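Local coordinates for protein apicoplast TIC22, putative (Plasmodium falciparum 3D7, PDB 4E6Z) that acts as an essential chaperone required for protein import into the apicoplast, the relict plastid of the malaria parasite, at residues A[102-107]-A[133-138]; A[176-181]-A[188-193]; A[199-204]-A[208-213]; A[221-226]-A[236-241]. All coordinates share one frame; numbering follows the deposited sequence.

Overall arrangement
Four contacts illustrate how one chain uses apolar packing at different depths of its fold. Contact 1 is the buried one, about 6 Å from the centre of the chain, where selenomethionines, leucine, isoleucine and alanine pack without any hydrogen bond between the segments. Contacts 3 and 4, each about 18 Å from that centre and with centres 10 Å apart, serve the same sheet: contact 3 is the hairpin of two of its strands and adds paired backbone bonds, whereas contact 4 sets helix 216-227 against the edge strand 238-242. Contact 2, partly buried, closes a helix-to-strand loop and touches contact 4 through Y181 and V240; contacts 1 and 2 do not touch.

Contact 1: residues A[102-107]-A[133-138]; sequences MFLCPY and ITMKKA
The selenomethionine M102 reaches from the end of strand 97-103 to the start of helix 135-150, and its course gives the contact its shape. From CB, which points toward the second segment, the chain runs out extended through CG (chi2 -179°) and then bends at chi3, -59°. The extended part carries SE to 4.0 Å from A138 CB, and the same selenium lies 4.3 Å from I133 CD1. The bend turns the terminal CE back over the methyl of A138, so that M102 CE is also 4.0 Å from A138 CB. Next to this, L104 offers one branch: its CD2 meets CG of M135 at 4.0 Å, the two side chains crossing obliquely. No hydrogen bond joins the segments. The polar work is done locally, where T134 is the N-cap of the helix and its OG1 accepts from K137 N at 3.2 Å along a nearly straight bond, 173° at the hydrogen. V79 and W166 also touch M102, and L168 touches L104 and M135. Such packing is characteristic of an alpha/beta core, in which the first turn of a capped helix is set against the end of a neighbouring strand, here 97-103.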
loop_
_atom_site.group_PDB
_atom_site.type_symbol
_atom_site.label_atom_id
_atom_site.label_comp_id
_atom_site.label_asym_id
_atom_site.label_seq_id
_atom_site.Cartn_x
_atom_site.Cartn_y
_atom_site.Cartn_z
HETATM N N MSE A 102 0.116 -9.262 3.806
HETATM C CA MSE A 102 0.969 -8.094 3.654
HETATM C C MSE A 102 0.108 -6.836 3.669
HETATM O O MSE A 102 -0.829 -6.715 2.887
HETATM C CB MSE A 102 1.737 -8.182 2.343
HETATM C CG MSE A 102 2.493 -9.476 2.181
HETATM SE SE MSE A 102 3.483 -9.560 0.511
HETATM C CE MSE A 102 2.009 -9.346 -0.754
ATOM N N PHE A 103 0.415 -5.912 4.571
ATOM C CA PHE A 103 -0.414 -4.724 4.758
ATOM C C PHE A 103 0.257 -3.471 4.205
ATOM O O PHE A 103 1.448 -3.244 4.417
ATOM C CB PHE A 103 -0.740 -4.527 6.240
ATOM C CG PHE A 103 -1.477 -5.683 6.861
ATOM C CD1 PHE A 103 -2.861 -5.693 6.909
ATOM C CD2 PHE A 103 -0.782 -6.762 7.396
ATOM C CE1 PHE A 103 -3.544 -6.755 7.474
ATOM C CE2 PHE A 103 -1.459 -7.829 7.969
ATOM C CZ PHE A 103 -2.845 -7.826 8.010
ATOM N N LEU A 104 -0.514 -2.657 3.490
ATOM C CA LEU A 104 -0.011 -1.378 3.002
ATOM C C LEU A 104 -0.047 -0.336 4.114
ATOM O O LEU A 104 0.673 0.662 4.065
ATOM C CB LEU A 104 -0.808 -0.910 1.783
ATOM C CG LEU A 104 -0.364 -1.542 0.461
ATOM C CD1 LEU A 104 -1.474 -1.509 -0.580
ATOM C CD2 LEU A 104 0.893 -0.857 -0.063
ATOM N N CYS A 105 -0.885 -0.582 5.120
ATOM C CA CYS A 105 -0.996 0.310 6.274
ATOM C C CYS A 105 -0.540 -0.407 7.535
ATOM O O CYS A 105 -1.069 -1.467 7.872
ATOM C CB CYS A 105 -2.432 0.814 6.441
ATOM S SG CYS A 105 -2.717 1.812 7.926
ATOM N N PRO A 106 0.446 0.176 8.236
ATOM C CA PRO A 106 1.082 -0.462 9.395
ATOM C C PRO A 106 0.106 -0.642 10.552
ATOM O O PRO A 106 0.299 -1.526 11.383
ATOM C CB PRO A 106 2.177 0.537 9.783
ATOM C CG PRO A 106 1.666 1.859 9.274
ATOM C CD PRO A 106 0.971 1.533 7.992
ATOM N N TYR A 107 -0.927 0.189 10.606
ATOM C CA TYR A 107 -1.891 0.108 11.697
ATOM C C TYR A 107 -2.879 -1.036 11.482
ATOM O O TYR A 107 -3.429 -1.568 12.439
ATOM C CB TYR A 107 -2.600 1.452 11.893
ATOM C CG TYR A 107 -1.629 2.585 12.144
ATOM C CD1 TYR A 107 -0.910 2.659 13.331
ATOM C CD2 TYR A 107 -1.415 3.568 11.188
ATOM C CE1 TYR A 107 -0.012 3.687 13.560
ATOM C CE2 TYR A 107 -0.522 4.600 11.408
ATOM C CZ TYR A 107 0.176 4.655 12.596
ATOM O OH TYR A 107 1.067 5.682 12.816
ATOM N N ILE A 133 8.790 -4.617 4.521
ATOM C CA ILE A 133 9.404 -4.818 3.216
ATOM C C ILE A 133 8.916 -3.689 2.302
ATOM O O ILE A 133 8.387 -2.688 2.785
ATOM C CB ILE A 133 9.038 -6.192 2.620
ATOM C CG1 ILE A 133 7.531 -6.278 2.371
ATOM C CG2 ILE A 133 9.484 -7.313 3.556
ATOM C CD1 ILE A 133 7.099 -7.513 1.617
ATOM N N THR A 134 9.090 -3.840 0.993
ATOM C CA THR A 134 8.594 -2.838 0.054
ATOM C C THR A 134 7.606 -3.443 -0.938
ATOM O O THR A 134 7.508 -4.667 -1.064
ATOM C CB THR A 134 9.737 -2.179 -0.738
ATOM O OG1 THR A 134 10.248 -3.103 -1.705
ATOM C CG2 THR A 134 10.847 -1.747 0.199
HETATM N N MSE A 135 6.878 -2.576 -1.638
HETATM C CA MSE A 135 5.949 -3.010 -2.675
HETATM C C MSE A 135 6.686 -3.731 -3.789
HETATM O O MSE A 135 6.130 -4.613 -4.440
HETATM C CB MSE A 135 5.179 -1.822 -3.253
HETATM C CG MSE A 135 3.742 -1.724 -2.774
HETATM SE SE MSE A 135 2.718 -3.362 -3.084
HETATM C CE MSE A 135 3.133 -3.634 -4.968
ATOM N N LYS A 136 7.937 -3.337 -4.016
ATOM C CA LYS A 136 8.794 -4.023 -4.975
ATOM C C LYS A 136 8.927 -5.496 -4.603
ATOM O O LYS A 136 8.589 -6.382 -5.390
ATOM C CB LYS A 136 10.177 -3.372 -5.013
ATOM C CG LYS A 136 11.221 -4.160 -5.794
ATOM C CD LYS A 136 12.578 -3.475 -5.728
ATOM C CE LYS A 136 13.650 -4.282 -6.445
ATOM N NZ LYS A 136 14.984 -3.623 -6.373
ATOM N N LYS A 137 9.427 -5.747 -3.398
ATOM C CA LYS A 137 9.546 -7.106 -2.887
ATOM C C LYS A 137 8.188 -7.807 -2.886
ATOM O O LYS A 137 8.088 -8.983 -3.229
ATOM C CB LYS A 137 10.132 -7.093 -1.475
ATOM C CG LYS A 137 10.137 -8.444 -0.787
ATOM C CD LYS A 137 11.066 -9.419 -1.486
ATOM C CE LYS A 137 11.115 -10.752 -0.745
ATOM N NZ LYS A 137 12.078 -11.710 -1.355
ATOM N N ALA A 138 7.146 -7.077 -2.503
ATOM C CA ALA A 138 5.802 -7.640 -2.445
ATOM C C ALA A 138 5.322 -8.051 -3.832
ATOM O O ALA A 138 4.657 -9.074 -3.994
ATOM C CB ALA A 138 4.834 -6.647 -1.814
#

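Contact 2: residues A[176-181]-A[188-193]; sequences QNALYY and SELMYP
L179 and L190 meet branch to branch, and A178 packs on L190 and P193, joining helix 172-179 to the segment 188-193 that leads into strand 193-203. The contact is wholly apolar and falls into two groups. In the first, between the leucines, L190 has CG anti to its nitrogen (chi1 173°), which sends its two methyls toward the helix; CD2 meets CD2 of L179 at 3.6 Å and also approaches L179 CG. The two side chains cross at about a right angle, so their touch is confined to the branched ends. The second group is built on the small A178, whose CB is directed at the incoming chain. This methyl sits 3.8 Å from P193 CB and 4.1 Å from L190 CD1, and thus touches both the ring and the other leucine branch. Hydrogen bonds across the segments are absent. Around the contact, V240 of strand 238-242 covers A178, while L182 touches L190. A chain that leaves a helix, loops and returns to pack on it, with a proline at the entry to the strand, is the plain helix-loop-strand connection by which this protein passes into its four-stranded mixed sheet.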
loop_
_atom_site.group_PDB
_atom_site.type_symbol
_atom_site.label_atom_id
_atom_site.label_comp_id
_atom_site.label_asym_id
_atom_site.label_seq_id
_atom_site.Cartn_x
_atom_site.Cartn_y
_atom_site.Cartn_z
ATOM N N GLN A 176 -12.201 2.606 2.428
ATOM C CA GLN A 176 -13.416 3.316 2.783
ATOM C C GLN A 176 -13.476 4.680 2.098
ATOM O O GLN A 176 -14.500 5.053 1.526
ATOM C CB GLN A 176 -13.523 3.484 4.297
ATOM C CG GLN A 176 -14.842 4.091 4.736
ATOM C CD GLN A 176 -16.045 3.342 4.182
ATOM O OE1 GLN A 176 -16.316 2.198 4.562
ATOM N NE2 GLN A 176 -16.779 3.991 3.280
ATOM N N ASN A 177 -12.376 5.424 2.165
ATOM C CA ASN A 177 -12.295 6.734 1.526
ATOM C C ASN A 177 -12.602 6.667 0.034
ATOM O O ASN A 177 -13.199 7.585 -0.532
ATOM C CB ASN A 177 -10.909 7.348 1.744
ATOM C CG ASN A 177 -10.705 7.840 3.162
ATOM O OD1 ASN A 177 -11.664 8.066 3.892
ATOM N ND2 ASN A 177 -9.452 8.019 3.555
ATOM N N ALA A 178 -12.198 5.568 -0.596
ATOM C CA ALA A 178 -12.327 5.412 -2.041
ATOM C C ALA A 178 -13.762 5.126 -2.487
ATOM O O ALA A 178 -14.149 5.469 -3.603
ATOM C CB ALA A 178 -11.387 4.325 -2.542
ATOM N N LEU A 179 -14.545 4.497 -1.616
ATOM C CA LEU A 179 -15.923 4.146 -1.947
ATOM C C LEU A 179 -16.727 5.365 -2.369
ATOM O O LEU A 179 -17.551 5.289 -3.278
ATOM C CB LEU A 179 -16.607 3.461 -0.767
ATOM C CG LEU A 179 -16.226 1.998 -0.569
ATOM C CD1 LEU A 179 -17.039 1.392 0.558
ATOM C CD2 LEU A 179 -16.443 1.236 -1.864
ATOM N N TYR A 180 -16.477 6.484 -1.701
ATOM C CA TYR A 180 -17.147 7.741 -2.005
ATOM C C TYR A 180 -17.052 8.067 -3.493
ATOM O O TYR A 180 -18.025 8.497 -4.108
ATOM C CB TYR A 180 -16.526 8.866 -1.171
ATOM C CG TYR A 180 -17.137 10.233 -1.387
ATOM C CD1 TYR A 180 -16.526 11.164 -2.214
ATOM C CD2 TYR A 180 -18.323 10.595 -0.757
ATOM C CE1 TYR A 180 -17.077 12.416 -2.409
ATOM C CE2 TYR A 180 -18.880 11.844 -0.946
ATOM C CZ TYR A 180 -18.253 12.750 -1.774
ATOM O OH TYR A 180 -18.800 13.997 -1.972
ATOM N N TYR A 181 -15.876 7.836 -4.069
ATOM C CA TYR A 181 -15.590 8.239 -5.441
ATOM C C TYR A 181 -15.969 7.197 -6.491
ATOM O O TYR A 181 -15.799 7.422 -7.688
ATOM C CB TYR A 181 -14.116 8.628 -5.570
ATOM C CG TYR A 181 -13.742 9.765 -4.651
ATOM C CD1 TYR A 181 -14.000 11.088 -5.007
ATOM C CD2 TYR A 181 -13.152 9.519 -3.420
ATOM C CE1 TYR A 181 -13.668 12.132 -4.162
ATOM C CE2 TYR A 181 -12.817 10.551 -2.567
ATOM C CZ TYR A 181 -13.077 11.856 -2.939
ATOM O OH TYR A 181 -12.738 12.879 -2.083
ATOM N N SER A 188 -17.712 -2.141 -7.104
ATOM C CA SER A 188 -17.698 -3.592 -6.979
ATOM C C SER A 188 -16.277 -4.124 -7.121
ATOM O O SER A 188 -15.845 -4.982 -6.351
ATOM C CB SER A 188 -18.603 -4.231 -8.034
ATOM O OG SER A 188 -19.937 -3.770 -7.911
ATOM N N GLU A 189 -15.551 -3.603 -8.104
ATOM C CA GLU A 189 -14.201 -4.077 -8.393
ATOM C C GLU A 189 -13.113 -3.309 -7.648
ATOM O O GLU A 189 -11.927 -3.511 -7.905
ATOM C CB GLU A 189 -13.922 -4.035 -9.897
ATOM C CG GLU A 189 -14.718 -5.035 -10.714
ATOM C CD GLU A 189 -14.178 -5.188 -12.122
ATOM O OE1 GLU A 189 -14.853 -5.832 -12.953
ATOM O OE2 GLU A 189 -13.079 -4.664 -12.397
ATOM N N LEU A 190 -13.512 -2.427 -6.734
ATOM C CA LEU A 190 -12.545 -1.681 -5.934
ATOM C C LEU A 190 -11.503 -2.628 -5.345
ATOM O O LEU A 190 -11.829 -3.490 -4.528
ATOM C CB LEU A 190 -13.241 -0.908 -4.814
ATOM C CG LEU A 190 -12.299 -0.236 -3.811
ATOM C CD1 LEU A 190 -11.391 0.771 -4.508
ATOM C CD2 LEU A 190 -13.082 0.422 -2.685
HETATM N N MSE A 191 -10.252 -2.465 -5.762
HETATM C CA MSE A 191 -9.198 -3.392 -5.370
HETATM C C MSE A 191 -8.096 -2.741 -4.538
HETATM O O MSE A 191 -8.101 -2.826 -3.308
HETATM C CB MSE A 191 -8.599 -4.067 -6.606
HETATM C CG MSE A 191 -9.367 -5.290 -7.087
HETATM SE SE MSE A 191 -8.996 -6.891 -6.028
HETATM C CE MSE A 191 -9.996 -6.464 -4.402
ATOM N N TYR A 192 -7.148 -2.108 -5.218
ATOM C CA TYR A 192 -6.024 -1.470 -4.545
ATOM C C TYR A 192 -5.999 0.013 -4.873
ATOM O O TYR A 192 -5.273 0.452 -5.765
ATOM C CB TYR A 192 -4.711 -2.132 -4.951
ATOM C CG TYR A 192 -4.660 -3.610 -4.644
ATOM C CD1 TYR A 192 -4.240 -4.067 -3.403
ATOM C CD2 TYR A 192 -5.037 -4.548 -5.594
ATOM C CE1 TYR A 192 -4.194 -5.422 -3.117
ATOM C CE2 TYR A 192 -4.991 -5.904 -5.319
ATOM C CZ TYR A 192 -4.568 -6.336 -4.078
ATOM O OH TYR A 192 -4.525 -7.681 -3.801
ATOM N N PRO A 193 -6.800 0.792 -4.139
ATOM C CA PRO A 193 -7.018 2.213 -4.422
ATOM C C PRO A 193 -5.767 3.090 -4.306
ATOM O O PRO A 193 -4.958 2.947 -3.387
ATOM C CB PRO A 193 -8.053 2.622 -3.363
ATOM C CG PRO A 193 -7.902 1.609 -2.269
ATOM C CD PRO A 193 -7.567 0.332 -2.969
#

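Contact 3: residues A[199-204]-A[208-213]; sequences NLYIQK and NIIPLF
I202 and I209 form the antiparallel hydrogen-bonded pair of this beta hairpin, and Q203 with N208, a non-hydrogen-bonded pair, lies next to the turn. I202 N gives to I209 O at 2.8 Å and I209 N to I202 O at 2.7 Å, both with 163° at the hydrogen. Packing is tightest beside them: I202 CG2 presses on P211 CG at 3.4 Å, shorter than usual van der Waals contact, as the two side chains slide past each other in opposite directions. The CG1 atoms of I202 and I209 meet at 3.7 Å. K204 and I209 lie side by side, with K204 CB 3.6 Å from I209 CD1. The solvent side is looser. There the amide ND2 of N208 lies 3.5 Å from Y201 CD1, ring and amide planes 66° apart, without a hydrogen bond. At the inner end L200 CD2 reaches F213 CE2 at 4.0 Å; both residues also rest on L219 of helix 216-227, while strand 255-258 pairs with the other edge of strand 208-213.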
loop_
_atom_site.group_PDB
_atom_site.type_symbol
_atom_site.label_atom_id
_atom_site.label_comp_id
_atom_site.label_asym_id
_atom_site.label_seq_id
_atom_site.Cartn_x
_atom_site.Cartn_y
_atom_site.Cartn_z
ATOM N N ASN A 199 -5.877 18.361 -12.010
ATOM C CA ASN A 199 -5.007 19.470 -12.384
ATOM C C ASN A 199 -3.788 19.617 -11.482
ATOM O O ASN A 199 -3.249 20.712 -11.324
ATOM C CB ASN A 199 -5.811 20.772 -12.405
ATOM C CG ASN A 199 -6.925 20.750 -13.437
ATOM O OD1 ASN A 199 -6.670 20.750 -14.642
ATOM N ND2 ASN A 199 -8.169 20.726 -12.969
ATOM N N LEU A 200 -3.355 18.503 -10.902
ATOM C CA LEU A 200 -2.243 18.501 -9.956
ATOM C C LEU A 200 -1.023 17.782 -10.528
ATOM O O LEU A 200 -1.136 16.681 -11.067
ATOM C CB LEU A 200 -2.667 17.838 -8.643
ATOM C CG LEU A 200 -1.630 17.854 -7.521
ATOM C CD1 LEU A 200 -1.329 19.285 -7.104
ATOM C CD2 LEU A 200 -2.114 17.043 -6.336
ATOM N N TYR A 201 0.142 18.410 -10.405
ATOM C CA TYR A 201 1.380 17.837 -10.919
ATOM C C TYR A 201 2.510 17.918 -9.895
ATOM O O TYR A 201 2.406 18.619 -8.887
ATOM C CB TYR A 201 1.810 18.550 -12.204
ATOM C CG TYR A 201 0.797 18.485 -13.324
ATOM C CD1 TYR A 201 0.874 17.500 -14.300
ATOM C CD2 TYR A 201 -0.237 19.410 -13.406
ATOM C CE1 TYR A 201 -0.050 17.439 -15.326
ATOM C CE2 TYR A 201 -1.167 19.354 -14.425
ATOM C CZ TYR A 201 -1.069 18.368 -15.383
ATOM O OH TYR A 201 -1.991 18.308 -16.401
ATOM N N ILE A 202 3.584 17.183 -10.163
ATOM C CA ILE A 202 4.834 17.324 -9.426
ATOM C C ILE A 202 5.997 17.143 -10.392
ATOM O O ILE A 202 5.866 16.460 -11.407
ATOM C CB ILE A 202 4.966 16.300 -8.282
ATOM C CG1 ILE A 202 4.773 14.876 -8.809
ATOM C CG2 ILE A 202 3.978 16.609 -7.170
ATOM C CD1 ILE A 202 5.190 13.801 -7.826
ATOM N N GLN A 203 7.134 17.756 -10.082
ATOM C CA GLN A 203 8.292 17.654 -10.958
ATOM C C GLN A 203 9.228 16.513 -10.557
ATOM O O GLN A 203 9.893 16.570 -9.523
ATOM C CB GLN A 203 9.044 18.990 -11.040
ATOM C CG GLN A 203 9.477 19.569 -9.700
ATOM C CD GLN A 203 10.119 20.941 -9.835
ATOM O OE1 GLN A 203 9.877 21.662 -10.806
ATOM N NE2 GLN A 203 10.938 21.310 -8.857
ATOM N N LYS A 204 9.257 15.470 -11.380
ATOM C CA LYS A 204 10.216 14.387 -11.218
ATOM C C LYS A 204 11.466 14.734 -12.022
ATOM O O LYS A 204 11.610 15.862 -12.490
ATOM C CB LYS A 204 9.614 13.059 -11.685
ATOM C CG LYS A 204 10.431 11.829 -11.317
ATOM C CD LYS A 204 10.811 11.837 -9.844
ATOM C CE LYS A 204 11.655 10.626 -9.488
ATOM N NZ LYS A 204 12.855 10.512 -10.360
ATOM N N ASN A 208 7.748 16.703 -15.484
ATOM C CA ASN A 208 6.676 16.728 -14.495
ATOM C C ASN A 208 5.673 15.586 -14.677
ATOM O O ASN A 208 5.330 15.217 -15.801
ATOM C CB ASN A 208 5.958 18.081 -14.518
ATOM C CG ASN A 208 5.236 18.331 -15.821
ATOM O OD1 ASN A 208 5.857 18.625 -16.843
ATOM N ND2 ASN A 208 3.914 18.214 -15.795
ATOM N N ILE A 209 5.208 15.031 -13.562
ATOM C CA ILE A 209 4.292 13.897 -13.595
ATOM C C ILE A 209 3.083 14.114 -12.686
ATOM O O ILE A 209 3.004 15.109 -11.963
ATOM C CB ILE A 209 5.003 12.594 -13.179
ATOM C CG1 ILE A 209 5.448 12.674 -11.718
ATOM C CG2 ILE A 209 6.190 12.317 -14.092
ATOM C CD1 ILE A 209 6.349 11.537 -11.293
ATOM N N ILE A 210 2.142 13.179 -12.729
ATOM C CA ILE A 210 0.969 13.240 -11.868
ATOM C C ILE A 210 1.188 12.427 -10.597
ATOM O O ILE A 210 1.514 11.242 -10.662
ATOM C CB ILE A 210 -0.297 12.736 -12.591
ATOM C CG1 ILE A 210 -0.703 13.715 -13.694
ATOM C CG2 ILE A 210 -1.444 12.532 -11.595
ATOM C CD1 ILE A 210 -1.960 13.318 -14.434
ATOM N N PRO A 211 1.013 13.069 -9.434
ATOM C CA PRO A 211 1.194 12.407 -8.139
ATOM C C PRO A 211 0.071 11.409 -7.884
ATOM O O PRO A 211 -1.100 11.738 -8.074
ATOM C CB PRO A 211 1.102 13.560 -7.132
ATOM C CG PRO A 211 1.157 14.821 -7.942
ATOM C CD PRO A 211 0.609 14.475 -9.278
ATOM N N LEU A 212 0.435 10.205 -7.456
ATOM C CA LEU A 212 -0.526 9.146 -7.189
ATOM C C LEU A 212 -0.448 8.792 -5.711
ATOM O O LEU A 212 0.524 8.183 -5.267
ATOM C CB LEU A 212 -0.183 7.921 -8.029
ATOM C CG LEU A 212 -1.270 7.355 -8.933
ATOM C CD1 LEU A 212 -2.027 8.470 -9.624
ATOM C CD2 LEU A 212 -0.638 6.419 -9.940
ATOM N N PHE A 213 -1.472 9.172 -4.952
ATOM C CA PHE A 213 -1.412 9.073 -3.498
ATOM C C PHE A 213 -2.092 7.829 -2.961
ATOM O O PHE A 213 -3.212 7.508 -3.356
ATOM C CB PHE A 213 -2.041 10.306 -2.845
ATOM C CG PHE A 213 -1.374 11.593 -3.217
ATOM C CD1 PHE A 213 -0.358 12.115 -2.433
ATOM C CD2 PHE A 213 -1.763 12.284 -4.351
ATOM C CE1 PHE A 213 0.258 13.306 -2.776
ATOM C CE2 PHE A 213 -1.155 13.471 -4.698
ATOM C CZ PHE A 213 -0.141 13.984 -3.912
#

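Contact 4: residues A[221-226]-A[236-241]; sequences EAIEEQ and YKIKVL
I223 holds CG1 beside its backbone N (chi1 -71°), which leaves CG2 anti to that N, and Y236 carries its ring in a similar position, chi1 -72°; together these torsions lay the isoleucine against the tyrosine. The motif is a helix packed on a beta sheet, here helix 216-227 against the edge strand 238-242 and the residues just before it. The side chains of I223 and Y236 slide past each other in opposite directions, so contact is spread along both. CG2 of I223 meets the ring at Y236 CD2, 3.7 Å away, while I223 CD1 reaches back to Y236 CB at 3.9 Å. The methyl group approaches the ring obliquely. One turn along the helix, Q226 lies near the hydroxyl end of the tyrosine, where the modelled spacing is doubtful and no bond is inferred. The segments share no hydrogen bond, and the cohesion comes from the carbon contacts of I223. L219 and K220 of the same helix also touch I238, as does Y181 of 176-181. Past the tyrosine, the tip of I223 still extends to the strand itself, where its CD1 lies 4.2 Å from I238 CG1.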
loop_
_atom_site.group_PDB
_atom_site.type_symbol
_atom_site.label_atom_id
_atom_site.label_comp_id
_atom_site.label_asym_id
_atom_site.label_seq_id
_atom_site.Cartn_x
_atom_site.Cartn_y
_atom_site.Cartn_z
ATOM N N GLU A 221 -4.101 17.273 0.989
ATOM C CA GLU A 221 -3.115 18.162 1.577
ATOM C C GLU A 221 -2.296 18.839 0.485
ATOM O O GLU A 221 -1.942 20.012 0.601
ATOM C CB GLU A 221 -2.205 17.391 2.532
ATOM C CG GLU A 221 -1.606 18.243 3.630
ATOM C CD GLU A 221 -1.470 17.487 4.938
ATOM O OE1 GLU A 221 -1.545 18.132 6.006
ATOM O OE2 GLU A 221 -1.302 16.248 4.899
ATOM N N ALA A 222 -2.007 18.094 -0.579
ATOM C CA ALA A 222 -1.232 18.619 -1.699
ATOM C C ALA A 222 -2.068 19.585 -2.542
ATOM O O ALA A 222 -1.539 20.508 -3.164
ATOM C CB ALA A 222 -0.696 17.477 -2.555
ATOM N N ILE A 223 -3.376 19.358 -2.557
ATOM C CA ILE A 223 -4.306 20.232 -3.255
ATOM C C ILE A 223 -4.397 21.583 -2.556
ATOM O O ILE A 223 -4.343 22.628 -3.199
ATOM C CB ILE A 223 -5.708 19.602 -3.337
ATOM C CG1 ILE A 223 -5.703 18.427 -4.316
ATOM C CG2 ILE A 223 -6.731 20.636 -3.760
ATOM C CD1 ILE A 223 -6.961 17.582 -4.272
ATOM N N GLU A 224 -4.525 21.557 -1.232
ATOM C CA GLU A 224 -4.617 22.786 -0.452
ATOM C C GLU A 224 -3.355 23.631 -0.575
ATOM O O GLU A 224 -3.425 24.858 -0.595
ATOM C CB GLU A 224 -4.918 22.484 1.018
ATOM C CG GLU A 224 -6.342 22.020 1.258
ATOM C CD GLU A 224 -7.362 22.934 0.601
ATOM O OE1 GLU A 224 -7.451 24.115 1.001
ATOM O OE2 GLU A 224 -8.071 22.471 -0.319
ATOM N N GLU A 225 -2.203 22.974 -0.656
ATOM C CA GLU A 225 -0.949 23.685 -0.867
ATOM C C GLU A 225 -0.977 24.404 -2.212
ATOM O O GLU A 225 -0.405 25.483 -2.368
ATOM C CB GLU A 225 0.233 22.718 -0.825
ATOM C CG GLU A 225 1.565 23.361 -1.176
ATOM C CD GLU A 225 2.673 22.344 -1.370
ATOM O OE1 GLU A 225 3.764 22.733 -1.840
ATOM O OE2 GLU A 225 2.454 21.154 -1.055
ATOM N N GLN A 226 -1.646 23.791 -3.182
ATOM C CA GLN A 226 -1.715 24.344 -4.525
ATOM C C GLN A 226 -2.721 25.489 -4.603
ATOM O O GLN A 226 -2.447 26.521 -5.210
ATOM C CB GLN A 226 -2.072 23.254 -5.537
ATOM C CG GLN A 226 -1.990 23.718 -6.972
ATOM C CD GLN A 226 -0.598 24.170 -7.347
ATOM O OE1 GLN A 226 0.392 23.607 -6.879
ATOM N NE2 GLN A 226 -0.511 25.190 -8.196
ATOM N N TYR A 236 -10.226 20.590 -8.607
ATOM C CA TYR A 236 -9.426 19.383 -8.450
ATOM C C TYR A 236 -10.310 18.158 -8.286
ATOM O O TYR A 236 -10.527 17.670 -7.175
ATOM C CB TYR A 236 -8.456 19.520 -7.282
ATOM C CG TYR A 236 -7.324 20.464 -7.587
ATOM C CD1 TYR A 236 -6.216 20.033 -8.305
ATOM C CD2 TYR A 236 -7.370 21.790 -7.182
ATOM C CE1 TYR A 236 -5.184 20.893 -8.600
ATOM C CE2 TYR A 236 -6.342 22.660 -7.474
ATOM C CZ TYR A 236 -5.250 22.203 -8.182
ATOM O OH TYR A 236 -4.216 23.056 -8.475
ATOM N N LYS A 237 -10.829 17.680 -9.410
ATOM C CA LYS A 237 -11.631 16.470 -9.435
ATOM C C LYS A 237 -10.800 15.295 -8.921
ATOM O O LYS A 237 -9.834 14.871 -9.557
ATOM C CB LYS A 237 -12.123 16.202 -10.860
ATOM C CG LYS A 237 -13.603 15.886 -10.974
ATOM C CD LYS A 237 -13.878 14.404 -10.808
ATOM C CE LYS A 237 -15.347 14.101 -11.061
ATOM N NZ LYS A 237 -15.630 12.641 -11.034
ATOM N N ILE A 238 -11.173 14.783 -7.755
ATOM C CA ILE A 238 -10.480 13.643 -7.168
ATOM C C ILE A 238 -10.974 12.345 -7.800
ATOM O O ILE A 238 -12.177 12.093 -7.865
ATOM C CB ILE A 238 -10.678 13.596 -5.643
ATOM C CG1 ILE A 238 -10.011 14.810 -4.990
ATOM C CG2 ILE A 238 -10.139 12.285 -5.062
ATOM C CD1 ILE A 238 -10.244 14.907 -3.499
ATOM N N LYS A 239 -10.040 11.532 -8.281
ATOM C CA LYS A 239 -10.390 10.266 -8.911
ATOM C C LYS A 239 -9.624 9.094 -8.299
ATOM O O LYS A 239 -8.532 9.264 -7.759
ATOM C CB LYS A 239 -10.159 10.338 -10.419
ATOM C CG LYS A 239 -11.024 11.379 -11.107
ATOM C CD LYS A 239 -10.863 11.350 -12.614
ATOM C CE LYS A 239 -11.837 12.316 -13.276
ATOM N NZ LYS A 239 -11.701 12.344 -14.760
ATOM N N VAL A 240 -10.213 7.907 -8.387
ATOM C CA VAL A 240 -9.610 6.708 -7.819
ATOM C C VAL A 240 -9.135 5.774 -8.923
ATOM O O VAL A 240 -9.818 5.588 -9.930
ATOM C CB VAL A 240 -10.601 5.961 -6.900
ATOM C CG1 VAL A 240 -10.003 4.645 -6.406
ATOM C CG2 VAL A 240 -10.992 6.837 -5.727
ATOM N N LEU A 241 -7.957 5.194 -8.734
ATOM C CA LEU A 241 -7.426 4.234 -9.689
ATOM C C LEU A 241 -7.038 2.936 -8.993
ATOM O O LEU A 241 -6.856 2.898 -7.774
ATOM C CB LEU A 241 -6.224 4.820 -10.431
ATOM C CG LEU A 241 -6.512 6.016 -11.343
ATOM C CD1 LEU A 241 -5.221 6.635 -11.838
ATOM C CD2 LEU A 241 -7.392 5.600 -12.511
#